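Local coordinates for protein 3-oxosteroid 1-dehydrogenase (Sterolibacterium denitrificans, PDB 7P18) that probably oxidises 3-oxosteroids with its FAD cofactor, introducing a double bond at C1 of the steroid A ring, at residues Leu21-Ala26 with Leu31-Val36; Ala26-Leu31 with Leu221-Pro226; Asp68-Tyr73 with Ala89-Ala94; Gly215-Leu220 with Val225-Asn230; Asn342-Ile347 with Tyr393-Gly398. All coordinates share one frame; numbering follows the deposited sequence.

Contact 1: Leu21-Ala26 with Leu31-Val36; sequences LAAARA and LSVLVV
Ala23 and Ala26 of helix 17-28 pack on Val33 and Val35 of strand 33-36, the second half of a Rossmann-type beta-alpha-beta unit that begins with strand 10-13. Helix and strand run nearly antiparallel, at 168°, and the small alanine side chains are consistent with an axis separation of just 8.7 Å. Val33 spreads its branches over a helical turn: with CG1 anti to the backbone N (chi1 -176°), this methyl meets Ala23 CB at 3.7 Å, leaving Val33 CG2 to meet Ala26 CB at 3.8 Å. Reduction of Val33 to alanine would take away both methyls and is likely to open a gap beneath Ala23 and Ala26. The connection is tied off where Leu31 N donates to Ala26 O, 3.1 Å away at 159°, while Leu31 CD1 lies 3.9 Å from Ala26 CB. In the next shell, Leu220 of helix 208-222 also rests on Ala23. Backbone bonds hold the strand on both sides, Leu34 pairing with Val10 and Val12 and Val35 with Pro226 and Trp228, so the valine row is fixed in the parallel sheet. The strand delivers Val36 to the bound FAD and leads directly to Glu37, which binds the cofactor. Just before Val36, the valine at 35 turns back to the helix, Val35 CG2 lying 3.6 Å from Ala23 CB.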
# COMPACT_ATOMS: atom_id res chain seq x y z
N LEU A 21 -13.42 5.68 7.53
CA LEU A 21 -14.53 5.77 6.53
C LEU A 21 -15.77 5.08 7.10
O LEU A 21 -16.86 5.71 7.08
CB LEU A 21 -14.09 5.13 5.20
CG LEU A 21 -15.01 5.33 3.98
CD1 LEU A 21 -16.22 4.43 4.05
CD2 LEU A 21 -15.44 6.77 3.84
N ALA A 22 -15.63 3.86 7.62
CA ALA A 22 -16.76 3.10 8.20
C ALA A 22 -17.38 3.94 9.33
O ALA A 22 -18.62 4.01 9.41
CB ALA A 22 -16.33 1.73 8.65
N ALA A 23 -16.54 4.56 10.15
CA ALA A 23 -16.98 5.39 11.30
C ALA A 23 -17.81 6.58 10.80
O ALA A 23 -18.92 6.83 11.36
CB ALA A 23 -15.77 5.84 12.11
N ALA A 24 -17.34 7.30 9.80
CA ALA A 24 -18.04 8.49 9.27
C ALA A 24 -19.37 8.04 8.66
O ALA A 24 -20.42 8.73 8.86
CB ALA A 24 -17.18 9.18 8.25
N ARG A 25 -19.36 6.92 7.95
CA ARG A 25 -20.56 6.43 7.23
C ARG A 25 -21.59 5.99 8.26
O ARG A 25 -22.77 6.33 8.08
CB ARG A 25 -20.22 5.33 6.23
CG ARG A 25 -21.44 4.76 5.53
CD ARG A 25 -22.09 5.78 4.62
NE ARG A 25 -23.20 5.18 3.88
CZ ARG A 25 -23.97 5.81 3.00
NH1 ARG A 25 -23.77 7.09 2.69
NH2 ARG A 25 -24.93 5.13 2.41
N ALA A 26 -21.18 5.22 9.27
CA ALA A 26 -22.08 4.71 10.33
C ALA A 26 -22.72 5.92 11.03
O ALA A 26 -23.95 5.95 11.21
CB ALA A 26 -21.33 3.83 11.27
N LEU A 31 -25.97 6.24 13.55
CA LEU A 31 -25.43 5.38 14.63
C LEU A 31 -24.40 6.17 15.44
O LEU A 31 -23.61 6.94 14.82
CB LEU A 31 -24.76 4.13 14.04
CG LEU A 31 -25.66 3.26 13.16
CD1 LEU A 31 -24.84 2.43 12.17
CD2 LEU A 31 -26.54 2.37 14.03
N SER A 32 -24.36 5.91 16.74
CA SER A 32 -23.31 6.39 17.67
C SER A 32 -22.06 5.52 17.45
O SER A 32 -22.17 4.27 17.44
CB SER A 32 -23.78 6.40 19.13
OG SER A 32 -23.92 5.10 19.66
N VAL A 33 -20.92 6.18 17.26
CA VAL A 33 -19.63 5.52 16.90
C VAL A 33 -18.54 5.90 17.90
O VAL A 33 -18.45 7.09 18.25
CB VAL A 33 -19.23 5.86 15.46
CG1 VAL A 33 -17.98 5.11 15.04
CG2 VAL A 33 -20.37 5.53 14.49
N LEU A 34 -17.72 4.92 18.28
CA LEU A 34 -16.38 5.15 18.88
C LEU A 34 -15.31 4.48 18.01
O LEU A 34 -15.50 3.31 17.62
CB LEU A 34 -16.37 4.55 20.28
CG LEU A 34 -15.00 4.52 20.98
CD1 LEU A 34 -14.51 5.91 21.27
CD2 LEU A 34 -15.04 3.67 22.24
N VAL A 35 -14.21 5.19 17.77
CA VAL A 35 -12.98 4.61 17.16
C VAL A 35 -11.90 4.44 18.24
O VAL A 35 -11.66 5.42 18.96
CB VAL A 35 -12.47 5.46 16.00
CG1 VAL A 35 -11.27 4.80 15.31
CG2 VAL A 35 -13.60 5.73 15.00
N VAL A 36 -11.31 3.26 18.36
CA VAL A 36 -10.14 3.02 19.27
C VAL A 36 -8.89 2.71 18.43
O VAL A 36 -8.98 1.84 17.52
CB VAL A 36 -10.43 1.92 20.31
CG1 VAL A 36 -11.59 2.31 21.23
CG2 VAL A 36 -10.65 0.55 19.71

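Contact 2: Ala26-Leu31 with Leu221-Pro226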
# COMPACT_ATOMS: atom_id res chain seq x y z
N ALA A 26 -21.18 5.22 9.27
CA ALA A 26 -22.08 4.71 10.33
C ALA A 26 -22.72 5.92 11.03
O ALA A 26 -23.95 5.95 11.21
CB ALA A 26 -21.33 3.83 11.27
N HIS A 27 -21.91 6.94 11.34
CA HIS A 27 -22.41 8.19 11.94
C HIS A 27 -23.47 8.81 11.02
O HIS A 27 -24.58 9.13 11.53
CB HIS A 27 -21.27 9.17 12.18
CG HIS A 27 -21.75 10.45 12.78
ND1 HIS A 27 -22.17 11.51 12.01
CD2 HIS A 27 -21.85 10.84 14.07
CE1 HIS A 27 -22.50 12.50 12.81
NE2 HIS A 27 -22.28 12.12 14.07
N ASP A 28 -23.18 8.95 9.73
CA ASP A 28 -24.09 9.65 8.78
C ASP A 28 -25.39 8.88 8.63
O ASP A 28 -26.36 9.53 8.24
CB ASP A 28 -23.43 9.92 7.43
CG ASP A 28 -22.41 11.03 7.48
OD1 ASP A 28 -22.37 11.74 8.51
OD2 ASP A 28 -21.68 11.18 6.52
N LEU A 29 -25.43 7.59 9.00
CA LEU A 29 -26.64 6.73 8.95
C LEU A 29 -27.35 6.72 10.31
O LEU A 29 -28.30 5.96 10.45
CB LEU A 29 -26.24 5.32 8.52
CG LEU A 29 -25.72 5.19 7.08
CD1 LEU A 29 -25.26 3.75 6.79
CD2 LEU A 29 -26.79 5.63 6.07
N GLY A 30 -26.89 7.52 11.28
CA GLY A 30 -27.60 7.79 12.54
C GLY A 30 -27.12 6.92 13.69
O GLY A 30 -27.82 6.87 14.70
N LEU A 31 -25.97 6.24 13.55
CA LEU A 31 -25.43 5.38 14.63
C LEU A 31 -24.40 6.17 15.44
O LEU A 31 -23.61 6.94 14.82
CB LEU A 31 -24.76 4.13 14.04
CG LEU A 31 -25.66 3.26 13.16
CD1 LEU A 31 -24.84 2.43 12.17
CD2 LEU A 31 -26.54 2.37 14.03
N LEU A 221 -13.97 14.67 12.86
CA LEU A 221 -13.97 15.88 13.73
C LEU A 221 -15.27 16.65 13.52
O LEU A 221 -15.91 16.95 14.50
CB LEU A 221 -12.78 16.77 13.38
CG LEU A 221 -11.49 16.47 14.11
CD1 LEU A 221 -10.38 17.36 13.58
CD2 LEU A 221 -11.66 16.66 15.62
N GLU A 222 -15.64 16.90 12.27
CA GLU A 222 -16.91 17.59 11.90
C GLU A 222 -18.11 16.87 12.49
O GLU A 222 -19.06 17.55 12.86
CB GLU A 222 -17.04 17.69 10.39
CG GLU A 222 -16.01 18.62 9.83
CD GLU A 222 -16.41 19.29 8.53
OE1 GLU A 222 -16.97 18.59 7.66
OE2 GLU A 222 -16.17 20.51 8.42
N ARG A 223 -18.09 15.54 12.56
CA ARG A 223 -19.21 14.72 13.07
C ARG A 223 -19.07 14.51 14.58
O ARG A 223 -19.95 13.88 15.15
CB ARG A 223 -19.27 13.37 12.33
CG ARG A 223 -19.52 13.53 10.84
CD ARG A 223 -19.07 12.34 10.02
NE ARG A 223 -19.58 12.43 8.65
CZ ARG A 223 -19.13 13.27 7.75
NH1 ARG A 223 -18.13 14.09 8.01
NH2 ARG A 223 -19.68 13.29 6.54
N LYS A 224 -17.95 14.96 15.18
CA LYS A 224 -17.66 14.79 16.62
C LYS A 224 -17.65 13.31 16.99
O LYS A 224 -18.12 12.96 18.07
CB LYS A 224 -18.70 15.53 17.47
CG LYS A 224 -18.82 17.02 17.17
CD LYS A 224 -19.90 17.69 18.00
CE LYS A 224 -20.23 19.10 17.54
NZ LYS A 224 -19.24 20.08 18.04
N VAL A 225 -17.10 12.47 16.13
CA VAL A 225 -16.97 11.03 16.43
C VAL A 225 -15.71 10.88 17.25
O VAL A 225 -14.65 11.30 16.79
CB VAL A 225 -16.90 10.19 15.14
CG1 VAL A 225 -16.51 8.76 15.43
CG2 VAL A 225 -18.20 10.26 14.36
N PRO A 226 -15.79 10.33 18.49
CA PRO A 226 -14.61 10.19 19.32
C PRO A 226 -13.63 9.18 18.73
O PRO A 226 -14.06 8.14 18.21
CB PRO A 226 -15.15 9.75 20.69
CG PRO A 226 -16.51 9.12 20.36
CD PRO A 226 -17.01 9.90 19.18
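His27 and Arg223, their CA atoms 7.4 Å apart, bring together the C-terminal ends of helices 17-28 and 208-222. Arg223 CB lies over one face of the imidazole, 3.5 Å from the His27 ring centroid and 18° off its normal, a CH-pi contact; Val225 CG2 adds an apolar touch to the same ring. Beyond CB the arginine chain runs extended from CG to NE and carries the guanidinium past the ring to Asp28, which it grips side-on. The Arg223 NH2 bond to Asp28 OD2 is 2.9 Å, lies almost in the guanidinium plane and uses the syn lone pair. Arg223 NE is 2.9 Å from Asp28 OD1 but more bent and tilted, in keeping with the 42° between the two planes. The salt bridge has further supports: Tyr100 OH bonds Asp28 OD2, Asn104 O accepts from Arg223 NH2, and Ala219 O accepts from Arg223 NH1. The Arg223 guanidinium probably offsets the charge of Asp28 and of its helix end. Both helices finish in Schellman motifs, with positive phi at Gly30 and Lys224, and the salt bridge joins these two helix termini in the FAD-binding fold.

Contact 3: Asp68-Tyr73 with Ala89-Ala94; sequences DEALTY and AYLESA
Leu91 of helix 84-104 pushes its forked end against Ala70 and Leu71 of helix 67-78, and the contact between the two segments rests on this one side chain. Ahead of it, Ala89 and Tyr90 face other parts of the fold. Tyr90 ends on the backbone oxygen of Trp54, with Ala94 CB lying over one face of its ring. At Leu91 the chain reaches across: CG anti to the carbonyl carbon (chi1 -63°) and an extended chi2 of 175° send both methyls to the partner helix, whose nearest CA, that of Ala70, is 7.3 Å from the CA of Leu91. The branches then part. Leu91 CD2 meets Ala70 CB at 3.6 Å. Leu91 CD1 presses on backbone as much as side chain, 3.4 Å from Leu71 N and 3.8 Å from Leu71 CB. The fork is thus seated on the helix surface itself, in van der Waals packing without a polar bond between the segments. Phe67 and Leu74 also touch Leu91, so Phe67, Ala70, Leu71 and Leu74 surround it as a knob in a four-residue hole, the knobs-into-holes pattern. Glu92 and Ser93 turn to Arg552 instead, and Ala94 to Thr548. Helix 84-104 therefore lies between two others, with Leu91 directed to helix 67-78 and Tyr90, Glu92, Ser93 and Ala94 engaging helix 543-559.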
# COMPACT_ATOMS: atom_id res chain seq x y z
N ASP A 68 -19.74 -5.06 -16.00
CA ASP A 68 -19.46 -6.42 -16.54
C ASP A 68 -17.97 -6.56 -16.94
O ASP A 68 -17.39 -7.64 -16.72
CB ASP A 68 -20.35 -6.76 -17.72
CG ASP A 68 -20.34 -8.24 -18.04
OD1 ASP A 68 -20.64 -9.04 -17.13
OD2 ASP A 68 -19.92 -8.57 -19.15
N GLU A 69 -17.35 -5.53 -17.52
CA GLU A 69 -15.90 -5.60 -17.84
C GLU A 69 -15.08 -5.76 -16.54
O GLU A 69 -14.12 -6.59 -16.54
CB GLU A 69 -15.45 -4.35 -18.61
CG GLU A 69 -15.87 -4.34 -20.07
CD GLU A 69 -15.72 -2.96 -20.65
OE1 GLU A 69 -16.49 -2.06 -20.21
OE2 GLU A 69 -14.79 -2.77 -21.46
N ALA A 70 -15.41 -5.00 -15.50
CA ALA A 70 -14.72 -5.02 -14.20
C ALA A 70 -14.89 -6.39 -13.55
O ALA A 70 -13.93 -6.90 -12.93
CB ALA A 70 -15.19 -3.89 -13.33
N LEU A 71 -16.06 -7.00 -13.70
CA LEU A 71 -16.30 -8.35 -13.13
C LEU A 71 -15.47 -9.37 -13.91
O LEU A 71 -14.87 -10.26 -13.28
CB LEU A 71 -17.80 -8.71 -13.15
CG LEU A 71 -18.13 -10.11 -12.61
CD1 LEU A 71 -17.78 -10.21 -11.13
CD2 LEU A 71 -19.59 -10.46 -12.84
N THR A 72 -15.40 -9.27 -15.24
CA THR A 72 -14.56 -10.16 -16.07
C THR A 72 -13.11 -10.12 -15.56
O THR A 72 -12.50 -11.17 -15.32
CB THR A 72 -14.72 -9.78 -17.54
OG1 THR A 72 -16.05 -10.14 -17.93
CG2 THR A 72 -13.70 -10.48 -18.41
N TYR A 73 -12.59 -8.92 -15.40
CA TYR A 73 -11.22 -8.67 -14.90
C TYR A 73 -11.04 -9.28 -13.50
O TYR A 73 -10.05 -10.01 -13.33
CB TYR A 73 -10.94 -7.19 -14.93
CG TYR A 73 -9.53 -6.80 -14.59
CD1 TYR A 73 -8.50 -6.98 -15.50
CD2 TYR A 73 -9.22 -6.21 -13.38
CE1 TYR A 73 -7.19 -6.58 -15.22
CE2 TYR A 73 -7.93 -5.80 -13.09
CZ TYR A 73 -6.91 -5.96 -14.02
OH TYR A 73 -5.62 -5.55 -13.74
N ALA A 89 -20.32 -7.23 -4.99
CA ALA A 89 -20.52 -6.21 -3.93
C ALA A 89 -19.44 -5.12 -4.03
O ALA A 89 -19.76 -3.91 -3.87
CB ALA A 89 -20.54 -6.90 -2.60
N TYR A 90 -18.20 -5.51 -4.29
CA TYR A 90 -17.08 -4.53 -4.41
C TYR A 90 -17.38 -3.58 -5.57
O TYR A 90 -17.25 -2.35 -5.45
CB TYR A 90 -15.72 -5.21 -4.60
CG TYR A 90 -14.63 -4.19 -4.69
CD1 TYR A 90 -14.23 -3.49 -3.56
CD2 TYR A 90 -14.03 -3.84 -5.89
CE1 TYR A 90 -13.24 -2.51 -3.61
CE2 TYR A 90 -13.06 -2.85 -5.96
CZ TYR A 90 -12.67 -2.19 -4.81
OH TYR A 90 -11.70 -1.23 -4.82
N LEU A 91 -17.77 -4.12 -6.72
CA LEU A 91 -18.00 -3.31 -7.94
C LEU A 91 -19.24 -2.44 -7.77
O LEU A 91 -19.23 -1.29 -8.25
CB LEU A 91 -18.09 -4.25 -9.13
CG LEU A 91 -16.83 -5.03 -9.43
CD1 LEU A 91 -17.06 -6.03 -10.56
CD2 LEU A 91 -15.64 -4.14 -9.76
N GLU A 92 -20.26 -2.95 -7.08
CA GLU A 92 -21.46 -2.15 -6.75
C GLU A 92 -21.09 -0.96 -5.88
O GLU A 92 -21.50 0.16 -6.20
CB GLU A 92 -22.50 -3.02 -6.02
CG GLU A 92 -23.74 -2.24 -5.63
CD GLU A 92 -24.79 -2.98 -4.84
OE1 GLU A 92 -24.49 -4.05 -4.33
OE2 GLU A 92 -25.90 -2.50 -4.77
N SER A 93 -20.34 -1.18 -4.80
CA SER A 93 -20.20 -0.19 -3.70
C SER A 93 -18.98 0.72 -3.87
O SER A 93 -19.05 1.83 -3.37
CB SER A 93 -20.19 -0.88 -2.37
OG SER A 93 -21.40 -1.57 -2.15
N ALA A 94 -17.93 0.30 -4.55
CA ALA A 94 -16.69 1.11 -4.65
C ALA A 94 -16.99 2.50 -5.24
O ALA A 94 -16.61 3.52 -4.66
CB ALA A 94 -15.65 0.35 -5.40

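Contact 4: Gly215-Leu220 with Val225-Asn230; sequences GLRHAL and VPLWLN
Arg217 lays one face of its guanidinium over Leu227, whose CB is 4.0 Å above the plane toward the rim and whose CD1 is 3.8 Å from Arg217 NE. The arginine gets there by leaving helix 208-222 with CG anti to its N and then bending at chi2 (73°), which folds the chain toward the strand. Leu220, one helical turn on, fills the apolar side: Leu220 CD2 comes within 4.1 Å of Val225 CB, and Leu220 CD1 is a looser 4.3 Å from Leu227 CD1. Val225 is also held through its backbone, Val225 N donating to Leu220 O at 2.9 Å and 165°, across the tight connection from helix to strand. Two waters finish the polar side. One, in the guanidinium plane, accepts from Arg217 NH1 at 2.9 Å and donates to Val225 O; the other accepts from Arg217 NH2 at 3.3 Å and donates to Leu227 O. With alanine instead of Arg217, Leu227 would probably lose its flat cover and both waters their link to the helix. The backbone of Pro226 and Trp228 bonds to Val35 of the neighbouring strand 33-36, and Tyr42 makes a cation-pi contact with Arg217. Strand 227-228 is an edge strand of the parallel sheet, and through water the arginine reaches the carbonyls of Val225 and Leu227, on the side facing away from strand 33-36, while its flat surface and Leu220 shelter the apolar side chain between.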
# COMPACT_ATOMS: atom_id res chain seq x y z
N GLY A 215 -7.86 13.93 5.75
CA GLY A 215 -9.25 14.20 5.30
C GLY A 215 -10.27 13.36 6.06
O GLY A 215 -11.30 13.90 6.45
N LEU A 216 -9.99 12.08 6.31
CA LEU A 216 -10.94 11.20 7.04
C LEU A 216 -10.96 11.62 8.51
O LEU A 216 -12.06 11.63 9.14
CB LEU A 216 -10.56 9.73 6.85
CG LEU A 216 -10.78 9.20 5.43
CD1 LEU A 216 -10.11 7.83 5.26
CD2 LEU A 216 -12.28 9.08 5.14
N ARG A 217 -9.82 12.03 9.06
CA ARG A 217 -9.80 12.50 10.47
C ARG A 217 -10.69 13.74 10.58
O ARG A 217 -11.47 13.82 11.52
CB ARG A 217 -8.38 12.79 10.97
CG ARG A 217 -8.37 13.23 12.42
CD ARG A 217 -8.65 12.08 13.34
NE ARG A 217 -8.81 12.40 14.75
CZ ARG A 217 -9.94 12.82 15.33
NH1 ARG A 217 -11.03 13.03 14.62
NH2 ARG A 217 -9.94 13.07 16.62
N HIS A 218 -10.58 14.64 9.63
CA HIS A 218 -11.37 15.90 9.57
C HIS A 218 -12.87 15.58 9.52
O HIS A 218 -13.62 16.17 10.26
CB HIS A 218 -10.92 16.75 8.40
CG HIS A 218 -11.68 18.02 8.30
ND1 HIS A 218 -11.46 19.10 9.17
CD2 HIS A 218 -12.68 18.41 7.47
CE1 HIS A 218 -12.29 20.08 8.86
NE2 HIS A 218 -13.06 19.67 7.84
N ALA A 219 -13.27 14.61 8.69
CA ALA A 219 -14.67 14.12 8.61
C ALA A 219 -15.17 13.66 9.98
O ALA A 219 -16.31 13.97 10.34
CB ALA A 219 -14.79 13.01 7.59
N LEU A 220 -14.35 12.94 10.74
CA LEU A 220 -14.73 12.46 12.09
C LEU A 220 -14.85 13.68 13.02
O LEU A 220 -15.78 13.72 13.87
CB LEU A 220 -13.73 11.43 12.58
CG LEU A 220 -13.67 10.13 11.78
CD1 LEU A 220 -12.74 9.13 12.48
CD2 LEU A 220 -15.06 9.53 11.57
N VAL A 225 -17.10 12.47 16.13
CA VAL A 225 -16.97 11.03 16.43
C VAL A 225 -15.71 10.88 17.25
O VAL A 225 -14.65 11.30 16.79
CB VAL A 225 -16.90 10.19 15.14
CG1 VAL A 225 -16.51 8.76 15.43
CG2 VAL A 225 -18.20 10.26 14.36
N PRO A 226 -15.79 10.33 18.49
CA PRO A 226 -14.61 10.19 19.32
C PRO A 226 -13.63 9.18 18.73
O PRO A 226 -14.06 8.14 18.21
CB PRO A 226 -15.15 9.75 20.69
CG PRO A 226 -16.51 9.12 20.36
CD PRO A 226 -17.01 9.90 19.18
N LEU A 227 -12.34 9.49 18.85
CA LEU A 227 -11.23 8.60 18.49
C LEU A 227 -10.27 8.51 19.68
O LEU A 227 -9.62 9.50 19.95
CB LEU A 227 -10.55 9.18 17.26
CG LEU A 227 -9.63 8.20 16.51
CD1 LEU A 227 -9.40 8.65 15.09
CD2 LEU A 227 -8.29 8.04 17.22
N TRP A 228 -10.20 7.37 20.33
CA TRP A 228 -9.31 7.19 21.51
C TRP A 228 -7.95 6.65 21.05
O TRP A 228 -7.89 5.49 20.63
CB TRP A 228 -9.94 6.28 22.56
CG TRP A 228 -11.18 6.84 23.19
CD1 TRP A 228 -11.73 8.07 23.00
CD2 TRP A 228 -12.02 6.16 24.13
NE1 TRP A 228 -12.90 8.18 23.71
CE2 TRP A 228 -13.10 7.04 24.42
CE3 TRP A 228 -12.02 4.89 24.71
CZ2 TRP A 228 -14.11 6.69 25.31
CZ3 TRP A 228 -13.03 4.54 25.58
CH2 TRP A 228 -14.07 5.43 25.86
N LEU A 229 -6.91 7.47 21.18
CA LEU A 229 -5.50 7.06 20.90
C LEU A 229 -4.96 6.29 22.11
O LEU A 229 -5.57 6.37 23.18
CB LEU A 229 -4.66 8.30 20.60
CG LEU A 229 -5.08 9.08 19.35
CD1 LEU A 229 -4.41 10.43 19.27
CD2 LEU A 229 -4.74 8.29 18.09
N ASN A 230 -3.90 5.52 21.91
CA ASN A 230 -3.19 4.81 22.99
C ASN A 230 -4.17 3.87 23.67
O ASN A 230 -4.03 3.67 24.90
CB ASN A 230 -2.60 5.83 23.97
CG ASN A 230 -1.72 6.84 23.28
OD1 ASN A 230 -2.00 8.04 23.30
ND2 ASN A 230 -0.69 6.36 22.64
O HOH W 1 -13.40 13.34 16.25
O HOH W 2 -8.42 11.64 19.17

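Contact 5: Asn342-Ile347 with Tyr393-Gly398; sequences NLPGCI and YNYPMG
Leu343 and Pro344 form a stepped apolar surface into which the ring of Tyr395 fits. The leucine fork supplies the first bump. Its CD1 settles in the angle where the tyrosine ring leaves the main chain, 3.8 Å from Tyr395 CB and 4.2 Å from Pro396 CD, while Leu343 CD2 stands 4.0 Å above the Tyr395 ring, offset toward the rim. The opposite face is taken by Asn394 CB, 3.8 Å above the ring centre, so the aromatic plane is held between the two. Pro344 is the second bump: its side chain crosses that of Tyr395 at about a right angle, near the phenol end, Pro344 CG 3.4 Å from Tyr395 OH and Pro344 CD 4.0 Å from Tyr395 CZ. Tyr395 is placed in this slot with CG anti to the carbonyl carbon (chi1 -60°), and its hydroxyl goes on to a hydrogen bond with Asp469. Phe391 meets the ring edge-to-face, and Leu173 of helix 166-174 touches both Leu343 and Pro396. Leu343 to Cys346 make a type II beta turn; at Gly345, with phi 109°, a side chain would be jammed against the carbonyl oxygen of Pro344. The turn leads into strand 347-349, which pairs with strand 383-387, the strand ahead of helix 389-394. The contact thus packs a turn entering the large antiparallel sheet against the loop leaving that helix.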
# COMPACT_ATOMS: atom_id res chain seq x y z
N ASN A 342 11.05 0.18 -12.91
CA ASN A 342 10.59 0.23 -14.33
C ASN A 342 11.56 1.08 -15.16
O ASN A 342 11.52 1.00 -16.42
CB ASN A 342 9.20 0.82 -14.48
CG ASN A 342 8.12 -0.04 -13.86
OD1 ASN A 342 8.32 -0.59 -12.78
ND2 ASN A 342 6.94 -0.06 -14.48
N LEU A 343 12.40 1.87 -14.50
CA LEU A 343 13.36 2.80 -15.18
C LEU A 343 14.43 2.02 -15.91
O LEU A 343 14.80 0.89 -15.58
CB LEU A 343 13.91 3.80 -14.17
CG LEU A 343 12.88 4.81 -13.66
CD1 LEU A 343 13.43 5.56 -12.46
CD2 LEU A 343 12.50 5.79 -14.75
N PRO A 344 14.94 2.59 -17.03
CA PRO A 344 15.86 1.87 -17.90
C PRO A 344 17.31 1.84 -17.39
O PRO A 344 17.78 2.85 -16.96
CB PRO A 344 15.72 2.66 -19.22
CG PRO A 344 15.50 4.03 -18.79
CD PRO A 344 14.57 3.90 -17.58
N GLY A 345 17.93 0.65 -17.42
CA GLY A 345 19.34 0.46 -17.05
C GLY A 345 19.53 -0.28 -15.73
O GLY A 345 20.68 -0.36 -15.29
N CYS A 346 18.47 -0.79 -15.09
CA CYS A 346 18.64 -1.55 -13.82
C CYS A 346 18.20 -2.99 -14.04
O CYS A 346 17.23 -3.23 -14.79
CB CYS A 346 17.91 -0.90 -12.68
SG CYS A 346 16.10 -0.96 -12.79
N ILE A 347 18.90 -3.94 -13.42
CA ILE A 347 18.51 -5.38 -13.51
C ILE A 347 18.45 -5.96 -12.11
O ILE A 347 19.15 -5.45 -11.23
CB ILE A 347 19.42 -6.20 -14.44
CG1 ILE A 347 20.90 -6.17 -14.04
CG2 ILE A 347 19.22 -5.77 -15.89
CD1 ILE A 347 21.69 -7.27 -14.73
N TYR A 393 23.09 8.84 -11.81
CA TYR A 393 23.02 10.32 -12.03
C TYR A 393 21.58 10.75 -12.32
O TYR A 393 21.16 11.82 -11.83
CB TYR A 393 23.94 10.73 -13.19
CG TYR A 393 23.98 12.22 -13.46
CD1 TYR A 393 24.75 13.08 -12.69
CD2 TYR A 393 23.24 12.76 -14.49
CE1 TYR A 393 24.79 14.44 -12.96
CE2 TYR A 393 23.25 14.12 -14.76
CZ TYR A 393 24.04 14.96 -14.00
OH TYR A 393 24.05 16.30 -14.25
N ASN A 394 20.87 9.96 -13.14
CA ASN A 394 19.55 10.36 -13.71
C ASN A 394 18.35 10.08 -12.78
O ASN A 394 17.37 10.85 -12.87
CB ASN A 394 19.35 9.75 -15.09
CG ASN A 394 20.22 10.51 -16.08
OD1 ASN A 394 21.26 10.04 -16.50
ND2 ASN A 394 19.97 11.79 -16.18
N TYR A 395 18.39 9.04 -11.95
CA TYR A 395 17.14 8.42 -11.42
C TYR A 395 17.19 8.23 -9.92
O TYR A 395 18.25 8.01 -9.37
CB TYR A 395 16.92 7.07 -12.09
CG TYR A 395 16.78 7.12 -13.59
CD1 TYR A 395 15.93 8.03 -14.20
CD2 TYR A 395 17.46 6.23 -14.39
CE1 TYR A 395 15.77 8.05 -15.58
CE2 TYR A 395 17.33 6.26 -15.77
CZ TYR A 395 16.47 7.17 -16.37
OH TYR A 395 16.32 7.17 -17.72
N PRO A 396 16.02 8.28 -9.25
CA PRO A 396 15.93 7.93 -7.83
C PRO A 396 15.90 6.41 -7.73
O PRO A 396 15.64 5.74 -8.73
CB PRO A 396 14.61 8.58 -7.39
CG PRO A 396 13.75 8.52 -8.60
CD PRO A 396 14.70 8.59 -9.81
N MET A 397 16.18 5.89 -6.54
CA MET A 397 15.97 4.45 -6.22
C MET A 397 15.75 4.33 -4.71
O MET A 397 16.73 4.32 -3.94
CB MET A 397 17.13 3.59 -6.69
CG MET A 397 16.85 2.08 -6.60
SD MET A 397 15.39 1.51 -7.50
CE MET A 397 15.87 1.81 -9.21
N GLY A 398 14.49 4.27 -4.30
CA GLY A 398 14.09 4.34 -2.89
C GLY A 398 14.72 5.53 -2.20
O GLY A 398 14.51 6.67 -2.64

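Contacts 1, 2 and 4 form one cluster in the nucleotide-binding part of the fold. Between centres, contact 1 lies about 6 Å from contact 2 and about 9 Å from contact 4, and strands 33-36 and 227-228 are neighbours in the parallel sheet, joined by the probable hydrogen bond from Trp228 N to Val35 O (2.8 Å). The side chains of Val35 and Leu227 are each about 8 Å from the FAD. Contact 3 is apart, about 26 Å from contact 1 between centres, away from the FAD and steroid sites. Contact 5 lies on the far side of the chain's centre, about 43 Å from contact 1 between centres, with the Pro396 side chain about 9 Å from the bound steroid.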